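Local coordinates for protein ABC-type amino acid transport system, periplasmic component (Caldanaerobacter subterraneus subsp. tengcongensis MB4, PDB 4YMX) that binds arginine as the substrate-binding protein of an amino acid ABC transporter, presumably to deliver it to the membrane-embedded transporter, at residues P48-H53 / E193-K198; K145-A150 / R186-V191; M86-L91 / A105-T110; D68-I73 / V100-A105. One frame throughout, in Å; residues are numbered along the deposited sequence.

Contact 1: P48-H53 / E193-K198; sequences PPFEFH and EDTVAK. With ARG (arginine), chain C.
In the cleft between the two lobes of this binding protein, Pro-48 and Phe-50 of one lobe meet Val-196 and Thr-195 in the first turn of helix 194-201 of the other. Pro-48 O makes a CA-H...O contact with Val-196 CA at 3.3 Å (154° at the hydrogen); buried here, it has no conventional hydrogen-bond partner. Both methyls of Val-196 flank this oxygen. With CG1 anti to the backbone N (chi1 177°), CG2 is turned to the edge of the Phe-50 ring, 4.0 Å from Phe-50 CD2. In one of its two conformers, Thr-195 brings OG1 to the ring edge, in plane and 3.2 Å from Phe-50 CE2, the side chains crossing at about a right angle. Pro-49, behind a cis peptide bond, rests its CD 3.9 Å from Thr-195 O.

Above this packing the lobes share the bound arginine. Glu-51 OE2 accepts its NH2 at 3.0 Å, while Glu-193, the N-cap of the helix, offers OE1 to its amino N at 2.8 Å, so the guanidinium and amino ends are gripped by carboxylates from different lobes. Were Glu-193 an alanine, the ligand's amino group would probably lose its carboxylate partner from the second lobe, keeping Gly-106 O and Thr-108 OG1 of the first. Direct lobe-to-lobe packing beside a shared ligand is typical of the closed, "Venus flytrap" state of periplasmic binding proteins.

Contact 2: K145-A150 / R186-V191; sequences KVKTIA and RCDAIV
The side chain of Asp-188 turns back on Thr-148 and Lys-147, crossing theirs at about a right angle. Its OD2 accepts Thr-148 N at 2.8 Å through the anti lone pair, in a nearly straight bond (168° at the hydrogen). The same oxygen accepts a hydrogen bond from a water that also bonds Thr-148 OG1. In one of the two conformers of Lys-147, the chain bends at chi2 (-75°) and lays CD 3.6 Å from Asp-188 OD2, and a second water links NZ to Asp-188 OD1; the bridge is therefore tentative, and the charged atoms do not touch. With an alanine at Asp-188, Thr-148 N would probably lose its acceptor and the lysine tail would be freer to turn.

Asp-188 N in turn bonds Thr-148 O at 2.7 Å, and Ala-189 N adds a weak bond to that oxygen. From here the chains run on as parallel neighbours, strands 148-152 and 189-193 in the five-stranded mixed sheet of the second lobe. Ala-150 N bonds Ala-189 O at 2.9 Å, and Val-191 N bonds Ala-150 O at 3.2 Å; the short strand axes are twisted by 43°.

Ile-149 and Ala-189 share one face of the sheet. There Ile-149 sends CD1 to Ala-189 CB at 3.6 Å, while its other branch, CG2, crosses to Val-191 CG2 at 3.7 Å. Ala-150 and Ile-190 share the other face, where Cys-187 SG lies 3.7 Å from Ala-150 CB, and helix 175-183 covers Ile-190 and Cys-187.

Contact 3: M86-L91 / A105-T110; sequences MDFKGL and AGMTPT. With ARG (arginine), chain C.
Phe-88 reaches across to Ala-105 and Met-107 with CD of the bound arginine over one face of its ring. CB passes 4.1 Å from NH1 of the ligand. Because CG stands anti to the backbone N (chi1 -179°), the ring extends along the ligand's side chain: CD1 lies 3.4 Å from ligand NE, and CE1 close to ligand CD. At the ring edge, near its plane, CE1 also approaches Ala-105 O, the oxygen that accepts ligand NE at 2.9 Å and, weakly, NH2. CZ ends the ring 3.7 Å from Met-107 CE, which comes in obliquely, and 3.6 Å from the carboxylate oxygen OXT of the ligand. The bend at the end of Met-107 carries that methyl to Leu-91 CB, while Leu-91 CD1 packs on Ala-105 CB at 3.6 Å.

Much of the ligand's other end is held by the backbone after Ala-105: Gly-106 O accepts its amino N, as does Thr-108 OG1, and Thr-108 N donates to its carboxylate O at 2.9 Å in a nearly straight bond (172°). An aromatic ring against the ligand's aliphatic chain, with polar groups holding its head, is consistent with the basic-amino-acid binding proteins of family 3.

Contact 4: D68-I73 / V100-A105; sequences DIANAI and VDMVIA. With ARG (arginine), chain C.
Met-102 and Ile-104 of 100-105 reach toward helix 65-77 and meet Ala-70 and Ile-73 through carbon and sulfur alone. The tighter part gathers round the tip of Ile-104: its CD1 lies 3.9 Å from Ala-70 CB and 4.0 Å from Ile-73 CD1, the two isoleucines meeting tip to tip. Met-102 reaches Ile-73 tip to tip as well. Its CG sits between the backbone N and the carbonyl carbon (chi1 67°), and the chain is extended beyond, which carries SD to 4.0 Å from Ile-73 CD1 and CE to the other branch of that residue. Ile-73 is thus met by both Met-102 and Ile-104.

Packing slackens toward the start of the helix segment, where Ile-69 CG2 stands 4.3 Å from Ile-104 CD1, and no hydrogen bond crosses the contact. Asn-71 points away from the strand, and the partly exposed Asp-68 takes no part in the packing, forming instead a salt bridge with Lys-256 and a hydrogen bond with Trp-257 NE1 of the C-terminal helix 249-258.

The contact is the helix-on-sheet layer of the alpha/beta first lobe. Met-41 of strand 38-43 lies against both Ala-70 and Ile-104, Leu-81 of strand 80-85 touches Ala-70, and Val-237 and Val-240 of helix 231-247 cover Ile-73, while Met-102 and Val-103 are bonded through their backbones to Gly-42 and Ala-225 of the flanking strands.

In the fold
From the N terminus the chain first passes 48-53, the opening half of contact 1, whose partner 193-198 comes only 140 residues later; all the other contacts fall within that span. Contacts 4 and 3 cross: 68-73 opens, 86-91 follows, then 100-105 closes contact 4 and 105-110 closes contact 3, the two sharing Ala-105. Together they tie the helix, sheet and pocket loops of the first lobe. Contact 2 comes later, closing 145-150 on 186-191 in the second lobe's sheet, about 32 Å from contact 4 between centres. Strand 189-193 then runs straight into helix 194-201, where contact 1 rejoins the lobes; contacts 1, 3 and 4 all reach the bound arginine.

Contact 1: P48-H53 / E193-K198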
loop_
_atom_site.group_PDB
_atom_site.type_symbol
_atom_site.label_atom_id
_atom_site.label_comp_id
_atom_site.label_asym_id
_atom_site.label_seq_id
_atom_site.Cartn_x
_atom_site.Cartn_y
_atom_site.Cartn_z
ATOM N N PRO A 48 -4.682 5.562 -1.250
ATOM C CA PRO A 48 -4.658 6.281 -2.528
ATOM C C PRO A 48 -3.218 6.623 -2.902
ATOM O O PRO A 48 -2.441 6.971 -2.018
ATOM C CB PRO A 48 -5.437 7.566 -2.210
ATOM C CG PRO A 48 -5.245 7.759 -0.716
ATOM C CD PRO A 48 -5.282 6.378 -0.170
ATOM N N PRO A 49 -2.860 6.569 -4.192
ATOM C CA PRO A 49 -3.687 6.290 -5.370
ATOM C C PRO A 49 -3.715 4.826 -5.809
ATOM O O PRO A 49 -4.167 4.550 -6.928
ATOM C CB PRO A 49 -3.003 7.125 -6.452
ATOM C CG PRO A 49 -1.557 7.015 -6.084
ATOM C CD PRO A 49 -1.529 7.081 -4.576
ATOM N N PHE A 50 -3.265 3.911 -4.954
ATOM C CA PHE A 50 -3.261 2.487 -5.297
ATOM C C PHE A 50 -4.635 1.867 -5.196
ATOM O O PHE A 50 -5.086 1.169 -6.106
ATOM C CB PHE A 50 -2.265 1.728 -4.414
ATOM C CG PHE A 50 -0.846 2.150 -4.633
ATOM C CD1 PHE A 50 -0.058 1.519 -5.585
ATOM C CD2 PHE A 50 -0.306 3.217 -3.921
ATOM C CE1 PHE A 50 1.250 1.929 -5.815
ATOM C CE2 PHE A 50 1.007 3.628 -4.147
ATOM C CZ PHE A 50 1.780 2.983 -5.093
ATOM N N GLU A 51 -5.300 2.091 -4.066
ATOM C CA GLU A 51 -6.668 1.644 -3.869
ATOM C C GLU A 51 -7.329 2.528 -2.837
ATOM O O GLU A 51 -6.773 2.780 -1.757
ATOM C CB GLU A 51 -6.736 0.183 -3.417
ATOM C CG GLU A 51 -5.811 -0.144 -2.261
ATOM C CD GLU A 51 -4.496 -0.679 -2.731
ATOM O OE1 GLU A 51 -4.474 -1.231 -3.859
ATOM O OE2 GLU A 51 -3.505 -0.570 -1.990
ATOM N N PHE A 52 -8.514 3.017 -3.177
ATOM C CA PHE A 52 -9.269 3.863 -2.277
ATOM C C PHE A 52 -10.726 3.900 -2.702
ATOM O O PHE A 52 -11.065 3.500 -3.815
ATOM C CB PHE A 52 -8.673 5.279 -2.230
ATOM C CG PHE A 52 -8.712 6.013 -3.548
ATOM C CD1 PHE A 52 -9.720 6.936 -3.803
ATOM C CD2 PHE A 52 -7.739 5.805 -4.518
ATOM C CE1 PHE A 52 -9.764 7.637 -5.002
ATOM C CE2 PHE A 52 -7.777 6.497 -5.729
ATOM C CZ PHE A 52 -8.804 7.421 -5.964
ATOM N N HIS A 53 -11.584 4.368 -1.804
ATOM C CA HIS A 53 -12.996 4.534 -2.127
ATOM C C HIS A 53 -13.251 5.907 -2.718
ATOM O O HIS A 53 -13.005 6.933 -2.077
ATOM C CB HIS A 53 -13.857 4.320 -0.886
ATOM C CG HIS A 53 -13.944 2.894 -0.461
ATOM N ND1 HIS A 53 -15.025 2.091 -0.760
ATOM C CD2 HIS A 53 -13.076 2.106 0.225
ATOM C CE1 HIS A 53 -14.826 0.881 -0.273
ATOM N NE2 HIS A 53 -13.644 0.864 0.327
ATOM N N GLU A 193 4.208 5.265 2.931
ATOM C CA GLU A 193 4.825 5.463 1.632
ATOM C C GLU A 193 4.595 6.866 1.093
ATOM O O GLU A 193 3.536 7.471 1.310
ATOM C CB GLU A 193 4.349 4.406 0.634
ATOM C CG GLU A 193 5.265 3.211 0.570
ATOM C CD GLU A 193 4.514 1.908 0.592
ATOM O OE1 GLU A 193 4.256 1.389 1.692
ATOM O OE2 GLU A 193 4.192 1.400 -0.498
ATOM N N ASP A 194 5.601 7.354 0.378
ATOM C CA ASP A 194 5.638 8.707 -0.171
ATOM C C ASP A 194 4.419 9.049 -1.020
ATOM O O ASP A 194 3.770 10.071 -0.818
ATOM C CB ASP A 194 6.909 8.857 -1.020
ATOM C CG ASP A 194 7.102 10.265 -1.562
ATOM O OD1 ASP A 194 6.669 11.231 -0.908
ATOM O OD2 ASP A 194 7.711 10.394 -2.649
ATOM N N THR A 195 4.095 8.193 -1.982
ATOM C CA THR A 195 2.996 8.511 -2.891
ATOM C C THR A 195 1.661 8.575 -2.164
ATOM O O THR A 195 0.787 9.367 -2.515
ATOM C CB THR A 195 2.905 7.523 -4.052
ATOM O OG1 THR A 195 2.769 6.195 -3.539
ATOM C CG2 THR A 195 4.146 7.626 -4.926
ATOM N N VAL A 196 1.505 7.731 -1.153
ATOM C CA VAL A 196 0.289 7.756 -0.353
ATOM C C VAL A 196 0.219 8.998 0.547
ATOM O O VAL A 196 -0.840 9.629 0.657
ATOM C CB VAL A 196 0.148 6.453 0.454
ATOM C CG1 VAL A 196 -1.071 6.505 1.351
ATOM C CG2 VAL A 196 0.022 5.269 -0.504
ATOM N N ALA A 197 1.338 9.349 1.175
ATOM C CA ALA A 197 1.402 10.597 1.934
ATOM C C ALA A 197 1.013 11.795 1.063
ATOM O O ALA A 197 0.269 12.675 1.503
ATOM C CB ALA A 197 2.787 10.796 2.530
ATOM N N LYS A 198 1.515 11.838 -0.169
ATOM C CA LYS A 198 1.180 12.954 -1.052
ATOM C C LYS A 198 -0.326 13.024 -1.304
ATOM O O LYS A 198 -0.922 14.102 -1.311
ATOM C CB LYS A 198 1.956 12.870 -2.370
ATOM C CG LYS A 198 3.459 13.043 -2.229
ATOM C CD LYS A 198 4.100 13.062 -3.609
ATOM C CE LYS A 198 5.597 13.267 -3.538
ATOM N NZ LYS A 198 6.212 13.199 -4.902
HETATM N N ARG C . 4.104 -1.362 1.146
HETATM C CA ARG C . 3.812 -1.584 2.587
HETATM C C ARG C . 3.777 -3.068 2.906
HETATM O O ARG C . 3.831 -3.905 2.006
HETATM C CB ARG C . 2.478 -0.938 2.964
HETATM C CG ARG C . 1.311 -1.385 2.105
HETATM C CD ARG C . -0.019 -0.935 2.688
HETATM N NE ARG C . -1.091 -1.073 1.713
HETATM C CZ ARG C . -2.360 -0.753 1.941
HETATM N NH1 ARG C . -2.738 -0.279 3.116
HETATM N NH2 ARG C . -3.252 -0.919 0.984
HETATM O OXT ARG C . 3.696 -3.455 4.070
#

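Contact 2: K145-A150 / R186-V191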
loop_
_atom_site.group_PDB
_atom_site.type_symbol
_atom_site.label_atom_id
_atom_site.label_comp_id
_atom_site.label_asym_id
_atom_site.label_seq_id
_atom_site.Cartn_x
_atom_site.Cartn_y
_atom_site.Cartn_z
ATOM N N LYS A 145 13.486 9.623 18.051
ATOM C CA LYS A 145 13.686 8.878 19.295
ATOM C C LYS A 145 12.650 9.251 20.346
ATOM O O LYS A 145 12.342 10.432 20.533
ATOM C CB LYS A 145 15.088 9.119 19.859
ATOM C CG LYS A 145 16.198 8.573 19.000
ATOM C CD LYS A 145 17.551 8.814 19.644
ATOM C CE LYS A 145 18.646 8.296 18.738
ATOM N NZ LYS A 145 18.416 8.767 17.342
ATOM N N VAL A 146 12.130 8.234 21.034
ATOM C CA VAL A 146 11.173 8.403 22.137
ATOM C C VAL A 146 9.812 8.989 21.715
ATOM O O VAL A 146 8.982 9.330 22.564
ATOM C CB VAL A 146 11.768 9.240 23.328
ATOM C CG1 VAL A 146 11.066 8.880 24.639
ATOM C CG2 VAL A 146 13.271 9.006 23.483
ATOM N N LYS A 147 9.583 9.104 20.412
ATOM C CA LYS A 147 8.345 9.697 19.915
ATOM C C LYS A 147 7.244 8.661 19.691
ATOM O O LYS A 147 7.509 7.461 19.574
ATOM C CB LYS A 147 8.603 10.460 18.612
ATOM C CG LYS A 147 9.573 11.625 18.750
ATOM C CD LYS A 147 8.915 12.813 19.449
ATOM C CE LYS A 147 9.854 14.011 19.496
ATOM N NZ LYS A 147 9.172 15.225 20.038
ATOM N N THR A 148 6.005 9.140 19.637
ATOM C CA THR A 148 4.855 8.295 19.340
ATOM C C THR A 148 4.656 8.315 17.832
ATOM O O THR A 148 4.415 9.367 17.238
ATOM C CB THR A 148 3.600 8.784 20.075
ATOM O OG1 THR A 148 3.842 8.731 21.490
ATOM C CG2 THR A 148 2.380 7.907 19.749
ATOM N N ILE A 149 4.799 7.148 17.216
ATOM C CA ILE A 149 4.789 7.041 15.759
ATOM C C ILE A 149 3.642 6.146 15.310
ATOM O O ILE A 149 3.572 4.975 15.697
ATOM C CB ILE A 149 6.118 6.459 15.254
ATOM C CG1 ILE A 149 7.294 7.257 15.828
ATOM C CG2 ILE A 149 6.136 6.426 13.721
ATOM C CD1 ILE A 149 7.350 8.692 15.384
ATOM N N ALA A 150 2.731 6.699 14.502
ATOM C CA ALA A 150 1.602 5.923 13.991
ATOM C C ALA A 150 2.028 5.130 12.764
ATOM O O ALA A 150 2.688 5.661 11.861
ATOM C CB ALA A 150 0.424 6.819 13.661
ATOM N N ARG A 186 -2.482 12.935 18.423
ATOM C CA ARG A 186 -2.394 11.658 19.134
ATOM C C ARG A 186 -1.135 10.867 18.788
ATOM O O ARG A 186 -0.904 9.783 19.338
ATOM C CB ARG A 186 -3.635 10.801 18.878
ATOM C CG ARG A 186 -4.929 11.488 19.277
ATOM C CD ARG A 186 -6.113 10.520 19.252
ATOM N NE ARG A 186 -6.445 10.101 17.891
ATOM C CZ ARG A 186 -7.408 10.642 17.155
ATOM N NH1 ARG A 186 -8.145 11.634 17.642
ATOM N NH2 ARG A 186 -7.630 10.193 15.925
ATOM N N CYS A 187 -0.347 11.398 17.854
ATOM C CA CYS A 187 0.988 10.883 17.590
ATOM C C CYS A 187 1.854 12.048 17.142
ATOM O O CYS A 187 1.341 13.141 16.864
ATOM C CB CYS A 187 0.965 9.781 16.525
ATOM S SG CYS A 187 0.376 10.309 14.894
ATOM N N ASP A 188 3.157 11.803 17.072
ATOM C CA ASP A 188 4.114 12.830 16.706
ATOM C C ASP A 188 4.458 12.740 15.233
ATOM O O ASP A 188 4.881 13.725 14.624
ATOM C CB ASP A 188 5.398 12.663 17.528
ATOM C CG ASP A 188 5.165 12.827 19.014
ATOM O OD1 ASP A 188 4.679 13.900 19.423
ATOM O OD2 ASP A 188 5.461 11.887 19.770
ATOM N N ALA A 189 4.280 11.556 14.653
ATOM C CA ALA A 189 4.639 11.353 13.258
ATOM C C ALA A 189 3.966 10.099 12.732
ATOM O O ALA A 189 3.507 9.263 13.509
ATOM C CB ALA A 189 6.155 11.225 13.115
ATOM N N ILE A 190 3.889 9.999 11.410
ATOM C CA ILE A 190 3.420 8.799 10.729
ATOM C C ILE A 190 4.554 8.273 9.848
ATOM O O ILE A 190 5.286 9.059 9.256
ATOM C CB ILE A 190 2.241 9.126 9.797
ATOM C CG1 ILE A 190 1.086 9.772 10.561
ATOM C CG2 ILE A 190 1.768 7.882 9.047
ATOM C CD1 ILE A 190 0.025 10.367 9.630
ATOM N N VAL A 191 4.696 6.956 9.737
ATOM C CA VAL A 191 5.557 6.390 8.700
ATOM C C VAL A 191 4.681 5.710 7.664
ATOM O O VAL A 191 3.855 4.860 8.003
ATOM C CB VAL A 191 6.574 5.370 9.265
ATOM C CG1 VAL A 191 7.386 4.744 8.135
ATOM C CG2 VAL A 191 7.502 6.049 10.267
HETATM O O HOH W 1 6.633 15.959 18.282
HETATM O O HOH W 2 4.873 11.332 22.270
#

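Contact 3: M86-L91 / A105-T110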
loop_
_atom_site.group_PDB
_atom_site.type_symbol
_atom_site.label_atom_id
_atom_site.label_comp_id
_atom_site.label_asym_id
_atom_site.label_seq_id
_atom_site.Cartn_x
_atom_site.Cartn_y
_atom_site.Cartn_z
ATOM N N MET A 86 -10.535 -5.115 3.183
ATOM C CA MET A 86 -10.276 -5.547 4.548
ATOM C C MET A 86 -9.028 -4.852 5.090
ATOM O O MET A 86 -8.246 -4.268 4.327
ATOM C CB MET A 86 -10.095 -7.068 4.600
ATOM C CG MET A 86 -8.835 -7.556 3.897
ATOM S SD MET A 86 -8.741 -9.351 3.788
ATOM C CE MET A 86 -9.960 -9.657 2.527
ATOM N N ASP A 87 -8.845 -4.923 6.404
ATOM C CA ASP A 87 -7.634 -4.410 7.032
ATOM C C ASP A 87 -6.408 -5.037 6.385
ATOM O O ASP A 87 -6.407 -6.233 6.101
ATOM C CB ASP A 87 -7.631 -4.718 8.530
ATOM C CG ASP A 87 -8.731 -3.997 9.289
ATOM O OD1 ASP A 87 -9.208 -2.937 8.835
ATOM O OD2 ASP A 87 -9.108 -4.496 10.369
ATOM N N PHE A 88 -5.386 -4.228 6.117
ATOM C CA PHE A 88 -4.187 -4.732 5.439
ATOM C C PHE A 88 -3.614 -5.984 6.107
ATOM O O PHE A 88 -3.224 -6.949 5.433
ATOM C CB PHE A 88 -3.112 -3.647 5.355
ATOM C CG PHE A 88 -1.858 -4.096 4.645
ATOM C CD1 PHE A 88 -1.746 -3.998 3.262
ATOM C CD2 PHE A 88 -0.791 -4.629 5.358
ATOM C CE1 PHE A 88 -0.589 -4.423 2.607
ATOM C CE2 PHE A 88 0.359 -5.045 4.715
ATOM C CZ PHE A 88 0.467 -4.928 3.334
ATOM N N LYS A 89 -3.592 -5.982 7.438
ATOM C CA LYS A 89 -3.051 -7.101 8.204
ATOM C C LYS A 89 -3.749 -8.447 7.941
ATOM O O LYS A 89 -3.159 -9.505 8.182
ATOM C CB LYS A 89 -3.107 -6.783 9.705
ATOM C CG LYS A 89 -4.521 -6.740 10.255
ATOM C CD LYS A 89 -4.541 -6.279 11.704
ATOM C CE LYS A 89 -5.932 -6.454 12.285
ATOM N NZ LYS A 89 -5.997 -5.979 13.704
ATOM N N GLY A 90 -4.985 -8.406 7.447
ATOM C CA GLY A 90 -5.721 -9.622 7.160
ATOM C C GLY A 90 -5.511 -10.160 5.758
ATOM O O GLY A 90 -6.007 -11.238 5.435
ATOM N N LEU A 91 -4.775 -9.438 4.919
ATOM C CA LEU A 91 -4.674 -9.827 3.509
ATOM C C LEU A 91 -3.939 -11.144 3.279
ATOM O O LEU A 91 -4.453 -12.029 2.591
ATOM C CB LEU A 91 -4.045 -8.708 2.668
ATOM C CG LEU A 91 -4.945 -7.487 2.516
ATOM C CD1 LEU A 91 -4.117 -6.330 1.996
ATOM C CD2 LEU A 91 -6.106 -7.767 1.568
ATOM N N ALA A 105 -2.295 -4.623 -3.150
ATOM C CA ALA A 105 -2.488 -3.626 -2.100
ATOM C C ALA A 105 -1.205 -2.859 -1.804
ATOM O O ALA A 105 -0.827 -2.672 -0.641
ATOM C CB ALA A 105 -3.001 -4.305 -0.822
ATOM N N GLY A 106 -0.512 -2.437 -2.856
ATOM C CA GLY A 106 0.779 -1.791 -2.701
ATOM C C GLY A 106 1.700 -2.616 -1.817
ATOM O O GLY A 106 2.433 -2.084 -0.972
ATOM N N MET A 107 1.649 -3.935 -2.000
ATOM C CA MET A 107 2.260 -4.859 -1.060
ATOM C C MET A 107 3.681 -5.234 -1.452
ATOM O O MET A 107 3.941 -5.691 -2.569
ATOM C CB MET A 107 1.405 -6.115 -0.921
ATOM C CG MET A 107 2.026 -7.122 0.031
ATOM S SD MET A 107 1.036 -8.598 0.315
ATOM C CE MET A 107 -0.247 -7.934 1.383
ATOM N N THR A 108 4.599 -5.050 -0.512
ATOM C CA THR A 108 6.012 -5.298 -0.774
ATOM C C THR A 108 6.342 -6.787 -0.686
ATOM O O THR A 108 5.964 -7.450 0.274
ATOM C CB THR A 108 6.882 -4.501 0.200
ATOM O OG1 THR A 108 6.592 -3.105 0.052
ATOM C CG2 THR A 108 8.366 -4.737 -0.072
ATOM N N PRO A 109 7.043 -7.327 -1.698
ATOM C CA PRO A 109 7.372 -8.755 -1.651
ATOM C C PRO A 109 8.582 -9.042 -0.766
ATOM O O PRO A 109 9.662 -9.349 -1.277
ATOM C CB PRO A 109 7.691 -9.086 -3.114
ATOM C CG PRO A 109 8.192 -7.807 -3.687
ATOM C CD PRO A 109 7.376 -6.727 -3.002
ATOM N N THR A 110 8.396 -8.975 0.548
ATOM C CA THR A 110 9.496 -9.175 1.491
ATOM C C THR A 110 9.906 -10.637 1.571
ATOM O O THR A 110 9.099 -11.531 1.310
ATOM C CB THR A 110 9.123 -8.691 2.909
ATOM O OG1 THR A 110 8.100 -9.538 3.454
ATOM C CG2 THR A 110 8.615 -7.270 2.868
HETATM N N ARG C . 4.104 -1.362 1.146
HETATM C CA ARG C . 3.812 -1.584 2.587
HETATM C C ARG C . 3.777 -3.068 2.906
HETATM O O ARG C . 3.831 -3.905 2.006
HETATM C CB ARG C . 2.478 -0.938 2.964
HETATM C CG ARG C . 1.311 -1.385 2.105
HETATM C CD ARG C . -0.019 -0.935 2.688
HETATM N NE ARG C . -1.091 -1.073 1.713
HETATM C CZ ARG C . -2.360 -0.753 1.941
HETATM N NH1 ARG C . -2.738 -0.279 3.116
HETATM N NH2 ARG C . -3.252 -0.919 0.984
HETATM O OXT ARG C . 3.696 -3.455 4.070
#

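Contact 4: D68-I73 / V100-A105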
loop_
_atom_site.group_PDB
_atom_site.type_symbol
_atom_site.label_atom_id
_atom_site.label_comp_id
_atom_site.label_asym_id
_atom_site.label_seq_id
_atom_site.Cartn_x
_atom_site.Cartn_y
_atom_site.Cartn_z
ATOM N N ASP A 68 -6.877 -0.910 -11.488
ATOM C CA ASP A 68 -6.704 -1.002 -12.930
ATOM C C ASP A 68 -5.898 -2.241 -13.302
ATOM O O ASP A 68 -6.215 -2.923 -14.283
ATOM C CB ASP A 68 -6.066 0.262 -13.493
ATOM C CG ASP A 68 -6.996 1.459 -13.431
ATOM O OD1 ASP A 68 -8.202 1.294 -13.136
ATOM O OD2 ASP A 68 -6.510 2.580 -13.682
ATOM N N ILE A 69 -4.874 -2.555 -12.514
ATOM C CA ILE A 69 -4.080 -3.750 -12.781
ATOM C C ILE A 69 -4.944 -4.997 -12.577
ATOM O O ILE A 69 -4.923 -5.928 -13.392
ATOM C CB ILE A 69 -2.819 -3.802 -11.887
ATOM C CG1 ILE A 69 -1.874 -2.658 -12.270
ATOM C CG2 ILE A 69 -2.124 -5.148 -12.001
ATOM C CD1 ILE A 69 -0.675 -2.500 -11.349
ATOM N N ALA A 70 -5.720 -5.008 -11.496
ATOM C CA ALA A 70 -6.622 -6.128 -11.230
ATOM C C ALA A 70 -7.596 -6.352 -12.365
ATOM O O ALA A 70 -7.854 -7.499 -12.756
ATOM C CB ALA A 70 -7.377 -5.891 -9.974
ATOM N N ASN A 71 -8.143 -5.269 -12.901
ATOM C CA ASN A 71 -9.082 -5.416 -13.999
ATOM C C ASN A 71 -8.417 -5.923 -15.272
ATOM O O ASN A 71 -9.040 -6.668 -16.035
ATOM C CB ASN A 71 -9.894 -4.143 -14.215
ATOM C CG ASN A 71 -11.115 -4.101 -13.332
ATOM O OD1 ASN A 71 -12.021 -4.925 -13.470
ATOM N ND2 ASN A 71 -11.148 -3.149 -12.419
ATOM N N ALA A 72 -7.146 -5.582 -15.472
ATOM C CA ALA A 72 -6.408 -6.119 -16.612
ATOM C C ALA A 72 -6.229 -7.629 -16.455
ATOM O O ALA A 72 -6.331 -8.388 -17.426
ATOM C CB ALA A 72 -5.054 -5.423 -16.766
ATOM N N ILE A 73 -5.976 -8.069 -15.224
ATOM C CA ILE A 73 -5.829 -9.490 -14.943
ATOM C C ILE A 73 -7.155 -10.216 -15.162
ATOM O O ILE A 73 -7.195 -11.276 -15.804
ATOM C CB ILE A 73 -5.319 -9.717 -13.501
ATOM C CG1 ILE A 73 -3.879 -9.208 -13.357
ATOM C CG2 ILE A 73 -5.449 -11.196 -13.089
ATOM C CD1 ILE A 73 -3.429 -9.058 -11.903
ATOM N N VAL A 100 -9.510 -15.160 -0.686
ATOM C CA VAL A 100 -9.291 -14.366 -1.899
ATOM C C VAL A 100 -8.313 -15.148 -2.768
ATOM O O VAL A 100 -7.593 -16.018 -2.263
ATOM C CB VAL A 100 -8.719 -12.940 -1.618
ATOM C CG1 VAL A 100 -9.643 -12.139 -0.722
ATOM C CG2 VAL A 100 -7.329 -13.021 -1.020
ATOM N N ASP A 101 -8.291 -14.850 -4.065
ATOM C CA ASP A 101 -7.387 -15.516 -5.003
ATOM C C ASP A 101 -6.067 -14.770 -5.194
ATOM O O ASP A 101 -5.044 -15.368 -5.516
ATOM C CB ASP A 101 -8.058 -15.665 -6.369
ATOM C CG ASP A 101 -9.359 -16.426 -6.304
ATOM O OD1 ASP A 101 -9.385 -17.500 -5.667
ATOM O OD2 ASP A 101 -10.355 -15.952 -6.889
ATOM N N MET A 102 -6.101 -13.454 -5.020
ATOM C CA MET A 102 -4.907 -12.642 -5.147
ATOM C C MET A 102 -5.060 -11.407 -4.285
ATOM O O MET A 102 -6.180 -11.016 -3.933
ATOM C CB MET A 102 -4.632 -12.248 -6.608
ATOM C CG MET A 102 -5.668 -11.313 -7.213
ATOM S SD MET A 102 -5.261 -10.923 -8.921
ATOM C CE MET A 102 -6.709 -9.993 -9.415
ATOM N N VAL A 103 -3.924 -10.819 -3.934
ATOM C CA VAL A 103 -3.907 -9.570 -3.196
ATOM C C VAL A 103 -3.125 -8.544 -3.999
ATOM O O VAL A 103 -2.001 -8.802 -4.437
ATOM C CB VAL A 103 -3.268 -9.734 -1.801
ATOM C CG1 VAL A 103 -2.941 -8.373 -1.187
ATOM C CG2 VAL A 103 -4.175 -10.553 -0.884
ATOM N N ILE A 104 -3.739 -7.387 -4.220
ATOM C CA ILE A 104 -3.038 -6.249 -4.790
ATOM C C ILE A 104 -3.324 -5.090 -3.849
ATOM O O ILE A 104 -4.465 -4.658 -3.724
ATOM C CB ILE A 104 -3.498 -5.923 -6.222
ATOM C CG1 ILE A 104 -3.698 -7.209 -7.036
ATOM C CG2 ILE A 104 -2.464 -5.039 -6.891
ATOM C CD1 ILE A 104 -3.929 -6.963 -8.533
ATOM N N ALA A 105 -2.295 -4.623 -3.150
ATOM C CA ALA A 105 -2.488 -3.626 -2.100
ATOM C C ALA A 105 -1.205 -2.859 -1.804
ATOM O O ALA A 105 -0.827 -2.672 -0.641
ATOM C CB ALA A 105 -3.001 -4.305 -0.822
HETATM N N ARG C . 4.104 -1.362 1.146
HETATM C CA ARG C . 3.812 -1.584 2.587
HETATM C C ARG C . 3.777 -3.068 2.906
HETATM O O ARG C . 3.831 -3.905 2.006
HETATM C CB ARG C . 2.478 -0.938 2.964
HETATM C CG ARG C . 1.311 -1.385 2.105
HETATM C CD ARG C . -0.019 -0.935 2.688
HETATM N NE ARG C . -1.091 -1.073 1.713
HETATM C CZ ARG C . -2.360 -0.753 1.941
HETATM N NH1 ARG C . -2.738 -0.279 3.116
HETATM N NH2 ARG C . -3.252 -0.919 0.984
HETATM O OXT ARG C . 3.696 -3.455 4.070
#